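Long-range contact in hypothetical protein yycE (Bacillus subtilis, PDB 1TWU), which is of unknown function but belongs to the vicinal oxygen chelate superfamily and may be related to glyoxalases and fosfomycin resistance proteins: residues R27-G32 and I120-G125. Residues are numbered along the deposited sequence; the frame is centred on the assembly and turned at random.
Sequences RFYEEG and IEDPDG
Phe28 and Tyr29, consecutive residues of a helix, take hold of Asp122 in two different ways, and the pair illustrates how a buried aspartate can be held by an apolar aromatic at its methylene and a polar one at its carboxylate. Phe28 lays one ring face against the aspartate's methylene: CB of Asp122 stands 3.8 Å from the ring centroid and 19° off its normal, a CH-pi contact, with the carboxylate plane nearly perpendicular to the ring. A first torsion of 178° swings the ring away from its own backbone N and over the aspartate. Separately, Phe28 CB packs against Pro123 CD at 3.5 Å. At the ring's edge, CE1 comes within 4.3 Å of CG2 of Ile120.

Tyr29 supplies the polar half. Its hydroxyl donates to Asp122 in a bond of 2.8 Å from OH to OD2, meeting the oxygen on its anti side, somewhat out of the carboxylate plane. The other oxygen is engaged by the aspartate's own loop: Asp124 N lies 2.8 Å from Asp122 OD1, above the carboxylate plane, closing an Asx turn, and Trp126 N donates to OD1 as well. With bonds at both oxygens, rotation of the carboxylate is probably restricted; Asp122 itself opens the type I turn that ends at Gly125.

The contact joins the two halves of the chain, each built on a four-stranded mixed sheet: helix 22-32 from the first rests on the turn linking strands 117-121 and 127-131 of the second. Ile128 of strand 127-131 touches Phe28, Tyr29 and Asp122, while Tyr103 meets Phe28 edge-to-face and Phe63 of strand 59-66 packs against the Tyr29 ring.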
loop_
_atom_site.group_PDB
_atom_site.type_symbol
_atom_site.label_atom_id
_atom_site.label_comp_id
_atom_site.label_asym_id
_atom_site.label_seq_id
_atom_site.Cartn_x
_atom_site.Cartn_y
_atom_site.Cartn_z
ATOM N N ARG A 27 1.846 -8.837 -16.074
ATOM C CA ARG A 27 1.539 -10.260 -16.153
ATOM C C ARG A 27 1.098 -10.807 -14.795
ATOM O O ARG A 27 0.142 -11.573 -14.707
ATOM C CB ARG A 27 2.750 -11.052 -16.647
ATOM C CG ARG A 27 2.519 -12.560 -16.628
ATOM C CD ARG A 27 3.655 -13.299 -17.301
ATOM N NE ARG A 27 3.405 -14.733 -17.452
ATOM C CZ ARG A 27 3.689 -15.655 -16.537
ATOM N NH1 ARG A 27 4.235 -15.311 -15.381
ATOM N NH2 ARG A 27 3.446 -16.932 -16.794
ATOM N N PHE A 28 1.796 -10.407 -13.737
ATOM C CA PHE A 28 1.469 -10.870 -12.392
ATOM C C PHE A 28 0.118 -10.348 -11.914
ATOM O O PHE A 28 -0.744 -11.124 -11.482
ATOM C CB PHE A 28 2.545 -10.419 -11.396
ATOM C CG PHE A 28 2.261 -10.817 -9.963
ATOM C CD1 PHE A 28 2.575 -12.094 -9.499
ATOM C CD2 PHE A 28 1.663 -9.919 -9.081
ATOM C CE1 PHE A 28 2.298 -12.471 -8.177
ATOM C CE2 PHE A 28 1.381 -10.284 -7.764
ATOM C CZ PHE A 28 1.700 -11.563 -7.310
ATOM N N TYR A 29 -0.062 -9.031 -11.990
ATOM C CA TYR A 29 -1.290 -8.393 -11.519
ATOM C C TYR A 29 -2.517 -8.520 -12.399
ATOM O O TYR A 29 -3.625 -8.711 -11.894
ATOM C CB TYR A 29 -1.020 -6.914 -11.216
ATOM C CG TYR A 29 -0.178 -6.753 -9.985
ATOM C CD1 TYR A 29 -0.741 -6.865 -8.717
ATOM C CD2 TYR A 29 1.207 -6.593 -10.081
ATOM C CE1 TYR A 29 0.062 -6.830 -7.563
ATOM C CE2 TYR A 29 2.022 -6.559 -8.938
ATOM C CZ TYR A 29 1.444 -6.679 -7.685
ATOM O OH TYR A 29 2.238 -6.672 -6.564
ATOM N N GLU A 30 -2.336 -8.423 -13.706
ATOM C CA GLU A 30 -3.477 -8.516 -14.587
ATOM C C GLU A 30 -3.759 -9.959 -14.983
ATOM O O GLU A 30 -4.893 -10.424 -14.878
ATOM C CB GLU A 30 -3.258 -7.651 -15.822
ATOM C CG GLU A 30 -4.515 -6.947 -16.259
ATOM C CD GLU A 30 -4.311 -6.094 -17.489
ATOM O OE1 GLU A 30 -3.261 -5.415 -17.585
ATOM O OE2 GLU A 30 -5.213 -6.090 -18.353
ATOM N N GLU A 31 -2.731 -10.669 -15.430
ATOM C CA GLU A 31 -2.906 -12.061 -15.820
ATOM C C GLU A 31 -2.957 -12.982 -14.608
ATOM O O GLU A 31 -3.699 -13.961 -14.596
ATOM C CB GLU A 31 -1.770 -12.526 -16.721
ATOM C CG GLU A 31 -1.643 -11.787 -18.029
ATOM C CD GLU A 31 -0.726 -12.522 -18.999
ATOM O OE1 GLU A 31 -0.092 -11.851 -19.851
ATOM O OE2 GLU A 31 -0.646 -13.775 -18.915
ATOM N N GLY A 32 -2.162 -12.672 -13.594
ATOM C CA GLY A 32 -2.130 -13.506 -12.413
ATOM C C GLY A 32 -3.286 -13.288 -11.468
ATOM O O GLY A 32 -4.116 -14.178 -11.280
ATOM N N ILE A 120 3.251 -15.145 -1.705
ATOM C CA ILE A 120 3.809 -15.268 -3.050
ATOM C C ILE A 120 4.511 -13.953 -3.352
ATOM O O ILE A 120 3.959 -12.889 -3.083
ATOM C CB ILE A 120 2.695 -15.460 -4.117
ATOM C CG1 ILE A 120 1.781 -16.643 -3.749
ATOM C CG2 ILE A 120 3.322 -15.640 -5.485
ATOM C CD1 ILE A 120 2.479 -17.983 -3.598
ATOM N N GLU A 121 5.724 -14.008 -3.892
ATOM C CA GLU A 121 6.424 -12.766 -4.225
ATOM C C GLU A 121 6.028 -12.296 -5.615
ATOM O O GLU A 121 5.896 -13.106 -6.534
ATOM C CB GLU A 121 7.934 -12.951 -4.203
ATOM C CG GLU A 121 8.519 -13.283 -2.865
ATOM C CD GLU A 121 10.032 -13.184 -2.887
ATOM O OE1 GLU A 121 10.649 -13.733 -3.827
ATOM O OE2 GLU A 121 10.600 -12.556 -1.966
ATOM N N ASP A 122 5.834 -10.990 -5.774
ATOM C CA ASP A 122 5.478 -10.465 -7.083
ATOM C C ASP A 122 6.805 -10.318 -7.833
ATOM O O ASP A 122 7.864 -10.560 -7.254
ATOM C CB ASP A 122 4.677 -9.149 -6.937
ATOM C CG ASP A 122 5.546 -7.905 -6.777
ATOM O OD1 ASP A 122 6.749 -8.000 -6.448
ATOM O OD2 ASP A 122 4.992 -6.801 -6.971
ATOM N N PRO A 123 6.773 -9.950 -9.124
ATOM C CA PRO A 123 8.016 -9.806 -9.891
ATOM C C PRO A 123 9.154 -9.011 -9.230
ATOM O O PRO A 123 10.333 -9.280 -9.490
ATOM C CB PRO A 123 7.540 -9.165 -11.193
ATOM C CG PRO A 123 6.167 -9.714 -11.345
ATOM C CD PRO A 123 5.609 -9.596 -9.954
ATOM N N ASP A 124 8.813 -8.046 -8.378
ATOM C CA ASP A 124 9.836 -7.234 -7.731
ATOM C C ASP A 124 10.057 -7.507 -6.255
ATOM O O ASP A 124 10.624 -6.675 -5.547
ATOM C CB ASP A 124 9.554 -5.744 -7.944
ATOM C CG ASP A 124 9.717 -5.324 -9.397
ATOM O OD1 ASP A 124 10.706 -5.757 -10.032
ATOM O OD2 ASP A 124 8.865 -4.557 -9.900
ATOM N N GLY A 125 9.601 -8.667 -5.791
ATOM C CA GLY A 125 9.821 -9.044 -4.407
ATOM C C GLY A 125 8.861 -8.539 -3.357
ATOM O O GLY A 125 9.130 -8.682 -2.163
#